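Local coordinates for probable mannosyltransferase KTR4 (Saccharomyces cerevisiae, PDB 5A07), which is a probable mannosyltransferase of yeast with a GT-A type glycosyltransferase fold, modelled with guanosine-5'-diphosphate and a manganese ion, at residues D51-P56 against G291-L296; V89-R94 against N250-I255; Q125-Y130 against K160-E165. All coordinates share one frame; numbering follows the deposited sequence.

Contact 1. Residues D51-P56 against G291-L296; sequences DRLHEP and GAFAWL
The ring of F293 is met at two of its corners by neighbouring residues in the last turn of helix 43-53, R52 on the CD2 side and L53 on the CD1 side. The guanidinium of R52 comes to the ring edge, near the ring plane, with NH2 3.5 Å from CD2 of F293. Because it arrives at the edge and not over a face, this is no cation-pi stack; the two planes are 89° apart. Bends at chi2 and chi3 carry the arginine round to this place, while its NH1 is hydrogen-bonded to S48 OG one turn back in its own helix. L53 makes the apolar half of the contact: its CD2 methyl lies 3.7 Å from CD1 of F293, approaching obliquely. No hydrogen bond between side chains or backbones joins the two segments. With its CG anti to the carbonyl carbon (chi1 -54°), F293 turns its ring so that the carbonyl carbon of G291 sits over one face, 3.8 Å above the plane. A292, between them, is the N-cap of helix 293-297 and the centre of an inverse gamma turn. Just beyond the segments, K297 NZ binds the backbone oxygen of L53. Helix 272-282 lies against both segments, its W273 touching L53 and L296, while L296 also packs on helix 354-365 and A292 meets W421 of helix 418-425.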
loop_
_atom_site.group_PDB
_atom_site.type_symbol
_atom_site.label_atom_id
_atom_site.label_comp_id
_atom_site.label_asym_id
_atom_site.label_seq_id
_atom_site.Cartn_x
_atom_site.Cartn_y
_atom_site.Cartn_z
ATOM N N ASP B 51 -8.430 -20.024 -14.821
ATOM C CA ASP B 51 -7.303 -20.548 -15.566
ATOM C C ASP B 51 -6.122 -19.600 -15.378
ATOM O O ASP B 51 -5.012 -20.046 -15.120
ATOM C CB ASP B 51 -7.610 -20.626 -17.090
ATOM C CG ASP B 51 -8.592 -21.765 -17.454
ATOM O OD1 ASP B 51 -8.714 -22.730 -16.685
ATOM O OD2 ASP B 51 -9.220 -21.683 -18.526
ATOM N N ARG B 52 -6.354 -18.309 -15.531
ATOM C CA ARG B 52 -5.222 -17.362 -15.380
ATOM C C ARG B 52 -4.645 -17.424 -13.974
ATOM O O ARG B 52 -3.445 -17.355 -13.814
ATOM C CB ARG B 52 -5.672 -15.939 -15.662
ATOM C CG ARG B 52 -5.635 -15.685 -17.140
ATOM C CD ARG B 52 -6.900 -15.053 -17.617
ATOM N NE ARG B 52 -6.987 -13.643 -17.310
ATOM C CZ ARG B 52 -8.136 -12.960 -17.279
ATOM N NH1 ARG B 52 -9.339 -13.537 -17.514
ATOM N NH2 ARG B 52 -8.084 -11.684 -17.007
ATOM N N LEU B 53 -5.489 -17.631 -12.972
ATOM C CA LEU B 53 -4.992 -17.634 -11.566
ATOM C C LEU B 53 -4.201 -18.883 -11.224
ATOM O O LEU B 53 -3.529 -18.915 -10.196
ATOM C CB LEU B 53 -6.117 -17.487 -10.601
ATOM C CG LEU B 53 -6.731 -16.100 -10.578
ATOM C CD1 LEU B 53 -7.880 -16.098 -9.597
ATOM C CD2 LEU B 53 -5.722 -15.049 -10.234
ATOM N N HIS B 54 -4.231 -19.870 -12.136
ATOM C CA HIS B 54 -3.597 -21.162 -11.957
ATOM C C HIS B 54 -2.481 -21.503 -12.918
ATOM O O HIS B 54 -1.986 -22.611 -12.892
ATOM C CB HIS B 54 -4.674 -22.278 -11.929
ATOM C CG HIS B 54 -5.560 -22.171 -10.731
ATOM N ND1 HIS B 54 -5.121 -22.497 -9.470
ATOM C CD2 HIS B 54 -6.800 -21.672 -10.569
ATOM C CE1 HIS B 54 -6.075 -22.263 -8.586
ATOM N NE2 HIS B 54 -7.109 -21.760 -9.231
ATOM N N GLU B 55 -2.035 -20.531 -13.697
ATOM C CA GLU B 55 -0.890 -20.722 -14.499
ATOM C C GLU B 55 0.043 -19.483 -14.461
ATOM O O GLU B 55 -0.454 -18.378 -14.334
ATOM C CB GLU B 55 -1.339 -21.022 -15.943
ATOM C CG GLU B 55 -1.901 -19.807 -16.690
ATOM C CD GLU B 55 -2.774 -20.141 -17.928
ATOM O OE1 GLU B 55 -2.791 -21.318 -18.316
ATOM O OE2 GLU B 55 -3.477 -19.226 -18.483
ATOM N N PRO B 56 1.345 -19.674 -14.738
ATOM C CA PRO B 56 2.276 -18.551 -14.760
ATOM C C PRO B 56 1.965 -17.653 -15.914
ATOM O O PRO B 56 1.411 -18.093 -16.947
ATOM C CB PRO B 56 3.619 -19.176 -14.919
ATOM C CG PRO B 56 3.388 -20.612 -15.317
ATOM C CD PRO B 56 2.045 -20.977 -14.798
ATOM N N GLY B 291 -9.974 -7.551 -12.483
ATOM C CA GLY B 291 -8.934 -7.627 -11.470
ATOM C C GLY B 291 -7.530 -7.630 -12.051
ATOM O O GLY B 291 -7.285 -7.955 -13.246
ATOM N N ALA B 292 -6.569 -7.302 -11.192
ATOM C CA ALA B 292 -5.191 -7.188 -11.635
ATOM C C ALA B 292 -4.506 -8.533 -11.687
ATOM O O ALA B 292 -3.527 -8.769 -11.018
ATOM C CB ALA B 292 -4.441 -6.221 -10.743
ATOM N N PHE B 293 -5.019 -9.454 -12.510
ATOM C CA PHE B 293 -4.565 -10.830 -12.449
ATOM C C PHE B 293 -3.185 -11.066 -13.000
ATOM O O PHE B 293 -2.444 -11.838 -12.445
ATOM C CB PHE B 293 -5.574 -11.751 -13.165
ATOM C CG PHE B 293 -6.965 -11.603 -12.645
ATOM C CD1 PHE B 293 -7.258 -11.838 -11.318
ATOM C CD2 PHE B 293 -7.995 -11.234 -13.488
ATOM C CE1 PHE B 293 -8.559 -11.688 -10.828
ATOM C CE2 PHE B 293 -9.288 -11.108 -13.001
ATOM C CZ PHE B 293 -9.560 -11.306 -11.659
ATOM N N ALA B 294 -2.807 -10.374 -14.079
ATOM C CA ALA B 294 -1.500 -10.526 -14.598
ATOM C C ALA B 294 -0.395 -10.095 -13.580
ATOM O O ALA B 294 0.657 -10.747 -13.425
ATOM C CB ALA B 294 -1.409 -9.753 -15.905
ATOM N N TRP B 295 -0.650 -9.013 -12.898
ATOM C CA TRP B 295 0.268 -8.498 -11.867
ATOM C C TRP B 295 0.512 -9.502 -10.764
ATOM O O TRP B 295 1.655 -9.658 -10.318
ATOM C CB TRP B 295 -0.327 -7.225 -11.291
ATOM C CG TRP B 295 0.418 -6.471 -10.260
ATOM C CD1 TRP B 295 1.625 -5.877 -10.390
ATOM C CD2 TRP B 295 -0.021 -6.168 -8.932
ATOM N NE1 TRP B 295 1.975 -5.235 -9.231
ATOM C CE2 TRP B 295 0.964 -5.366 -8.336
ATOM C CE3 TRP B 295 -1.122 -6.495 -8.199
ATOM C CZ2 TRP B 295 0.867 -4.914 -7.031
ATOM C CZ3 TRP B 295 -1.243 -6.005 -6.913
ATOM C CH2 TRP B 295 -0.244 -5.225 -6.344
ATOM N N LEU B 296 -0.507 -10.239 -10.337
ATOM C CA LEU B 296 -0.336 -11.337 -9.372
ATOM C C LEU B 296 0.441 -12.575 -9.919
ATOM O O LEU B 296 1.042 -13.319 -9.168
ATOM C CB LEU B 296 -1.678 -11.822 -8.912
ATOM C CG LEU B 296 -2.616 -10.779 -8.322
ATOM C CD1 LEU B 296 -3.946 -11.373 -7.969
ATOM C CD2 LEU B 296 -1.940 -10.182 -7.065
#

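Contact 2. Residues V89-R94 against N250-I255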
loop_
_atom_site.group_PDB
_atom_site.type_symbol
_atom_site.label_atom_id
_atom_site.label_comp_id
_atom_site.label_asym_id
_atom_site.label_seq_id
_atom_site.Cartn_x
_atom_site.Cartn_y
_atom_site.Cartn_z
ATOM N N VAL B 89 -7.285 15.733 -15.625
ATOM C CA VAL B 89 -8.697 15.590 -15.477
ATOM C C VAL B 89 -9.195 16.991 -15.314
ATOM O O VAL B 89 -8.459 17.872 -14.902
ATOM C CB VAL B 89 -9.158 14.725 -14.260
ATOM C CG1 VAL B 89 -8.702 13.299 -14.440
ATOM C CG2 VAL B 89 -8.661 15.275 -12.916
ATOM N N ASP B 90 -10.458 17.234 -15.596
ATOM C CA ASP B 90 -10.926 18.635 -15.558
ATOM C C ASP B 90 -11.613 18.995 -14.211
ATOM O O ASP B 90 -12.122 20.089 -14.050
ATOM C CB ASP B 90 -11.860 18.922 -16.763
ATOM C CG ASP B 90 -13.036 17.933 -16.850
ATOM O OD1 ASP B 90 -13.377 17.266 -15.832
ATOM O OD2 ASP B 90 -13.621 17.811 -17.944
ATOM N N ASN B 91 -11.637 18.079 -13.267
ATOM C CA ASN B 91 -12.452 18.266 -12.102
ATOM C C ASN B 91 -11.628 18.539 -10.815
ATOM O O ASN B 91 -12.103 18.257 -9.743
ATOM C CB ASN B 91 -13.358 17.031 -11.984
ATOM C CG ASN B 91 -12.590 15.687 -11.923
ATOM O OD1 ASN B 91 -11.502 15.557 -11.371
ATOM N ND2 ASN B 91 -13.247 14.650 -12.394
ATOM N N LEU B 92 -10.359 18.948 -10.930
ATOM C CA LEU B 92 -9.492 19.083 -9.734
ATOM C C LEU B 92 -10.004 20.153 -8.783
ATOM O O LEU B 92 -10.404 21.229 -9.233
ATOM C CB LEU B 92 -8.059 19.411 -10.154
ATOM C CG LEU B 92 -7.331 18.285 -10.922
ATOM C CD1 LEU B 92 -5.915 18.686 -11.189
ATOM C CD2 LEU B 92 -7.381 16.962 -10.165
ATOM N N VAL B 93 -9.937 19.899 -7.478
ATOM C CA VAL B 93 -10.444 20.837 -6.484
ATOM C C VAL B 93 -9.245 21.564 -5.899
ATOM O O VAL B 93 -8.322 20.957 -5.326
ATOM C CB VAL B 93 -11.202 20.103 -5.393
ATOM C CG1 VAL B 93 -11.549 21.009 -4.215
ATOM C CG2 VAL B 93 -12.440 19.407 -5.981
ATOM N N ARG B 94 -9.217 22.865 -6.080
ATOM C CA ARG B 94 -8.088 23.701 -5.649
ATOM C C ARG B 94 -8.300 24.224 -4.219
ATOM O O ARG B 94 -9.411 24.247 -3.710
ATOM C CB ARG B 94 -7.931 24.928 -6.584
ATOM C CG ARG B 94 -7.764 24.610 -8.051
ATOM C CD ARG B 94 -6.575 23.706 -8.257
ATOM N NE ARG B 94 -6.340 23.383 -9.660
ATOM C CZ ARG B 94 -5.306 22.667 -10.085
ATOM N NH1 ARG B 94 -4.445 22.159 -9.203
ATOM N NH2 ARG B 94 -5.137 22.442 -11.375
ATOM N N ASN B 250 -12.489 10.604 -5.003
ATOM C CA ASN B 250 -13.928 10.501 -5.014
ATOM C C ASN B 250 -14.495 10.846 -6.395
ATOM O O ASN B 250 -15.303 10.088 -6.957
ATOM C CB ASN B 250 -14.521 11.459 -3.978
ATOM C CG ASN B 250 -15.964 11.173 -3.742
ATOM O OD1 ASN B 250 -16.317 10.205 -3.117
ATOM N ND2 ASN B 250 -16.797 11.963 -4.344
ATOM N N LYS B 251 -14.087 11.989 -6.945
ATOM C CA LYS B 251 -14.584 12.418 -8.212
ATOM C C LYS B 251 -14.198 11.494 -9.374
ATOM O O LYS B 251 -14.894 11.471 -10.361
ATOM C CB LYS B 251 -14.141 13.853 -8.505
ATOM C CG LYS B 251 -14.961 14.541 -9.536
ATOM C CD LYS B 251 -16.410 14.831 -9.083
ATOM C CE LYS B 251 -17.340 15.099 -10.275
ATOM N NZ LYS B 251 -16.860 16.275 -11.055
ATOM N N ASN B 252 -13.100 10.756 -9.293
ATOM C CA ASN B 252 -12.671 9.875 -10.367
ATOM C C ASN B 252 -12.826 8.380 -10.058
ATOM O O ASN B 252 -12.226 7.542 -10.700
ATOM C CB ASN B 252 -11.251 10.272 -10.787
ATOM C CG ASN B 252 -11.210 11.682 -11.342
ATOM O OD1 ASN B 252 -11.559 11.908 -12.490
ATOM N ND2 ASN B 252 -10.934 12.690 -10.477
ATOM N N ASP B 253 -13.609 8.077 -9.029
ATOM C CA ASP B 253 -13.937 6.714 -8.612
ATOM C C ASP B 253 -12.738 5.825 -8.365
ATOM O O ASP B 253 -12.717 4.666 -8.731
ATOM C CB ASP B 253 -14.946 6.074 -9.607
ATOM C CG ASP B 253 -16.312 6.810 -9.577
ATOM O OD1 ASP B 253 -16.733 7.229 -8.476
ATOM O OD2 ASP B 253 -16.903 7.004 -10.638
ATOM N N LYS B 254 -11.742 6.363 -7.647
ATOM C CA LYS B 254 -10.623 5.600 -7.237
ATOM C C LYS B 254 -10.773 5.158 -5.809
ATOM O O LYS B 254 -11.074 5.953 -4.923
ATOM C CB LYS B 254 -9.328 6.404 -7.399
ATOM C CG LYS B 254 -9.194 7.045 -8.755
ATOM C CD LYS B 254 -9.174 6.048 -9.882
ATOM C CE LYS B 254 -8.953 6.811 -11.202
ATOM N NZ LYS B 254 -9.073 5.781 -12.243
ATOM N N ILE B 255 -10.524 3.886 -5.588
ATOM C CA ILE B 255 -10.611 3.347 -4.239
ATOM C C ILE B 255 -9.273 3.211 -3.534
ATOM O O ILE B 255 -9.224 2.872 -2.372
ATOM C CB ILE B 255 -11.288 1.968 -4.237
ATOM C CG1 ILE B 255 -10.495 0.941 -5.000
ATOM C CG2 ILE B 255 -12.755 2.135 -4.736
ATOM C CD1 ILE B 255 -10.900 -0.530 -4.762
#
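N91 and N252 face each other amide to amide and exchange two hydrogen bonds, the tight centre of this contact. ND2 of N252 gives a nearly straight bond to OD1 of N91, 3.1 Å long with 171° at the hydrogen, and ND2 of N91 answers to OD1 of N252 at 3.2 Å. The pair closes into a ring, but not a flat one: the amide planes are turned 51° from each other. Each N-H points out within its own amide plane, yet the donor lies tilted from the carbonyl plane of N91 and well above that of N252. The amide of N91 reaches across because its CG stands between the backbone N and the carbonyl carbon (chi1 56°). ND2 of N252 has a second acceptor, the backbone oxygen of F248, so the amide nitrogen is held by the preceding helix turn as well as by the loop. N252 is the first residue to leave helix 245-251, which ends in a Schellman motif: D253 has positive phi, K254 N bonds M249 O, and D253 N makes a weak bond to N250 O. Beside the amides, CG1 of V89 rests 3.7 Å from OD1 of N252, and V89 also touches F248 and M433. The exposed K251 forms the solvent side. Its CG packs closely on one face of the N91 amide, 3.3 Å from ND2, and only the lysine's outer end is loosely held, by no polar partner across the contact. Bends at chi2 and chi4 bring NZ back to 3.7 Å from N91 CB. That ammonium remains 6.0 Å from OD1 of D90, too far for a salt bridge.

Contact 3. Residues Q125-Y130 against K160-E165; sequences QLEEEY and KDRVVE
R162 reaches from the loop before strand 164-168 to E127 on helix 116-131, the helix of a beta-alpha-beta crossover between parallel strands 105-110 and 138-142 in the nucleotide-binding half of the GT-A fold. Segment 160-165 follows helix 148-156 as a loop and enters strand 164-168, and R162 is its only residue that touches 125-130. Its CG stands anti to the backbone N (chi1 -170°), and bends at chi2 and chi3 swing the guanidinium so that its NE side faces the carboxylate. The result is a side-on, two-pronged salt bridge: NH2 of R162 meets OE1 of E127 at 2.8 Å, NE of R162 meets OE2 of E127 at 3.0 Å, and both bonds are almost straight. The two groups are nearly coplanar, 22° apart. OE1 receives its bond on the syn lone pair; OE2 is approached on its syn side but somewhat out of the carboxylate plane. Two bonds of this kind fix the rotation of both groups and probably help keep the buried glutamate charged. Next along, V163 bonds through its backbone to Y138, and V164 packs on L158. E165 continues the strand with backbone bonds to Y138 and F140, and its OE1 forms a salt bridge with K224. Y138 also reaches back to the carboxylate: its OH and the ND2 of N131 each hydrogen-bond OE2 of E127, the oxygen that NE of R162 holds.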
loop_
_atom_site.group_PDB
_atom_site.type_symbol
_atom_site.label_atom_id
_atom_site.label_comp_id
_atom_site.label_asym_id
_atom_site.label_seq_id
_atom_site.Cartn_x
_atom_site.Cartn_y
_atom_site.Cartn_z
ATOM N N GLN B 125 6.772 17.624 6.484
ATOM C CA GLN B 125 6.839 17.466 5.050
ATOM C C GLN B 125 5.499 17.314 4.353
ATOM O O GLN B 125 5.282 17.895 3.242
ATOM C CB GLN B 125 7.755 16.292 4.752
ATOM C CG GLN B 125 9.161 16.759 5.117
ATOM C CD GLN B 125 10.093 15.725 4.779
ATOM O OE1 GLN B 125 10.423 14.933 5.652
ATOM N NE2 GLN B 125 10.319 15.544 3.526
ATOM N N LEU B 126 4.579 16.578 4.963
ATOM C CA LEU B 126 3.238 16.414 4.354
ATOM C C LEU B 126 2.519 17.760 4.408
ATOM O O LEU B 126 1.781 18.123 3.466
ATOM C CB LEU B 126 2.409 15.361 5.103
ATOM C CG LEU B 126 0.975 15.186 4.642
ATOM C CD1 LEU B 126 0.993 14.714 3.240
ATOM C CD2 LEU B 126 0.298 14.181 5.588
ATOM N N GLU B 127 2.692 18.510 5.488
ATOM C CA GLU B 127 2.041 19.840 5.571
ATOM C C GLU B 127 2.614 20.784 4.462
ATOM O O GLU B 127 1.871 21.465 3.738
ATOM C CB GLU B 127 2.295 20.464 6.936
ATOM C CG GLU B 127 1.409 19.919 8.056
ATOM C CD GLU B 127 -0.032 20.418 7.990
ATOM O OE1 GLU B 127 -0.207 21.636 7.754
ATOM O OE2 GLU B 127 -0.989 19.630 8.214
ATOM N N GLU B 128 3.923 20.806 4.377
ATOM C CA GLU B 128 4.610 21.724 3.462
ATOM C C GLU B 128 4.257 21.397 2.000
ATOM O O GLU B 128 4.047 22.290 1.203
ATOM C CB GLU B 128 6.108 21.632 3.666
ATOM C CG GLU B 128 7.007 22.477 2.720
ATOM C CD GLU B 128 6.602 23.967 2.672
ATOM O OE1 GLU B 128 5.979 24.484 3.629
ATOM O OE2 GLU B 128 6.805 24.634 1.643
ATOM N N GLU B 129 4.171 20.121 1.638
ATOM C CA GLU B 129 3.956 19.776 0.251
ATOM C C GLU B 129 2.478 19.672 -0.105
ATOM O O GLU B 129 2.137 19.650 -1.275
ATOM C CB GLU B 129 4.629 18.432 -0.083
ATOM C CG GLU B 129 6.148 18.407 0.149
ATOM C CD GLU B 129 6.957 19.567 -0.535
ATOM O OE1 GLU B 129 6.525 20.098 -1.568
ATOM O OE2 GLU B 129 8.017 20.002 0.041
ATOM N N TYR B 130 1.617 19.538 0.897
ATOM C CA TYR B 130 0.185 19.300 0.670
ATOM C C TYR B 130 -0.791 19.930 1.662
ATOM O O TYR B 130 -1.585 20.855 1.320
ATOM C CB TYR B 130 -0.103 17.795 0.556
ATOM C CG TYR B 130 -1.600 17.509 0.383
ATOM C CD1 TYR B 130 -2.262 17.874 -0.771
ATOM C CD2 TYR B 130 -2.352 16.943 1.384
ATOM C CE1 TYR B 130 -3.595 17.649 -0.951
ATOM C CE2 TYR B 130 -3.750 16.694 1.236
ATOM C CZ TYR B 130 -4.348 17.064 0.053
ATOM O OH TYR B 130 -5.669 16.820 -0.180
ATOM N N LYS B 160 -2.562 26.101 14.725
ATOM C CA LYS B 160 -3.511 26.026 15.842
ATOM C C LYS B 160 -4.887 25.492 15.400
ATOM O O LYS B 160 -5.585 24.834 16.147
ATOM C CB LYS B 160 -3.567 27.440 16.472
ATOM C CG LYS B 160 -4.872 27.958 17.008
ATOM C CD LYS B 160 -4.818 29.493 17.129
ATOM C CE LYS B 160 -6.160 30.010 17.583
ATOM N NZ LYS B 160 -6.338 29.558 18.982
ATOM N N ASP B 161 -5.294 25.769 14.184
ATOM C CA ASP B 161 -6.628 25.272 13.740
ATOM C C ASP B 161 -6.640 23.796 13.224
ATOM O O ASP B 161 -7.668 23.295 12.834
ATOM C CB ASP B 161 -7.199 26.192 12.622
ATOM C CG ASP B 161 -6.218 26.393 11.433
ATOM O OD1 ASP B 161 -4.983 26.229 11.619
ATOM O OD2 ASP B 161 -6.669 26.743 10.317
ATOM N N ARG B 162 -5.496 23.129 13.145
ATOM C CA ARG B 162 -5.483 21.794 12.630
ATOM C C ARG B 162 -6.083 20.876 13.681
ATOM O O ARG B 162 -5.667 20.836 14.828
ATOM C CB ARG B 162 -4.063 21.325 12.330
ATOM C CG ARG B 162 -3.985 20.008 11.546
ATOM C CD ARG B 162 -4.416 20.182 10.080
ATOM N NE ARG B 162 -3.486 20.938 9.258
ATOM C CZ ARG B 162 -3.660 22.209 8.855
ATOM N NH1 ARG B 162 -4.775 22.878 9.163
ATOM N NH2 ARG B 162 -2.701 22.837 8.234
ATOM N N VAL B 163 -7.032 20.080 13.254
ATOM C CA VAL B 163 -7.649 19.060 14.172
ATOM C C VAL B 163 -6.783 17.827 14.277
ATOM O O VAL B 163 -6.315 17.294 13.220
ATOM C CB VAL B 163 -9.031 18.714 13.645
ATOM C CG1 VAL B 163 -9.653 17.561 14.443
ATOM C CG2 VAL B 163 -9.857 19.974 13.688
ATOM N N VAL B 164 -6.463 17.422 15.527
ATOM C CA VAL B 164 -5.760 16.224 15.832
ATOM C C VAL B 164 -6.565 15.347 16.813
ATOM O O VAL B 164 -7.107 15.876 17.763
ATOM C CB VAL B 164 -4.365 16.484 16.362
ATOM C CG1 VAL B 164 -3.558 17.280 15.319
ATOM C CG2 VAL B 164 -4.431 17.329 17.630
ATOM N N GLU B 165 -6.658 14.054 16.575
ATOM C CA GLU B 165 -7.298 13.147 17.529
ATOM C C GLU B 165 -6.395 11.999 17.818
ATOM O O GLU B 165 -5.629 11.548 16.942
ATOM C CB GLU B 165 -8.656 12.662 16.977
ATOM C CG GLU B 165 -9.682 13.793 16.812
ATOM C CD GLU B 165 -11.077 13.348 16.322
ATOM O OE1 GLU B 165 -11.229 12.213 15.792
ATOM O OE2 GLU B 165 -11.980 14.213 16.332
#

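How the contacts relate
From the N terminus, the chain leaves helix 43-53 at 51-56, opening the widest loop, runs through 89-94 ahead of strand 105-110, and reaches helix 116-131 at 125-130. The loops then close in reverse order: contact 3 at 160-165, contact 2 at 250-255, contact 1 at 291-296. Each lies wholly within the next, and none cross. Contact 3 ties helix 116-131 to the approach to strand 164-168, contact 2 joins a loop to the end of helix 245-251, and contact 1 joins the first modelled helix to helix 293-297. Contacts 1 and 3 lie on opposite sides of the chain's centre, their centres about 41 Å apart; contacts 2 and 3 are closer, with centres about 22 Å apart.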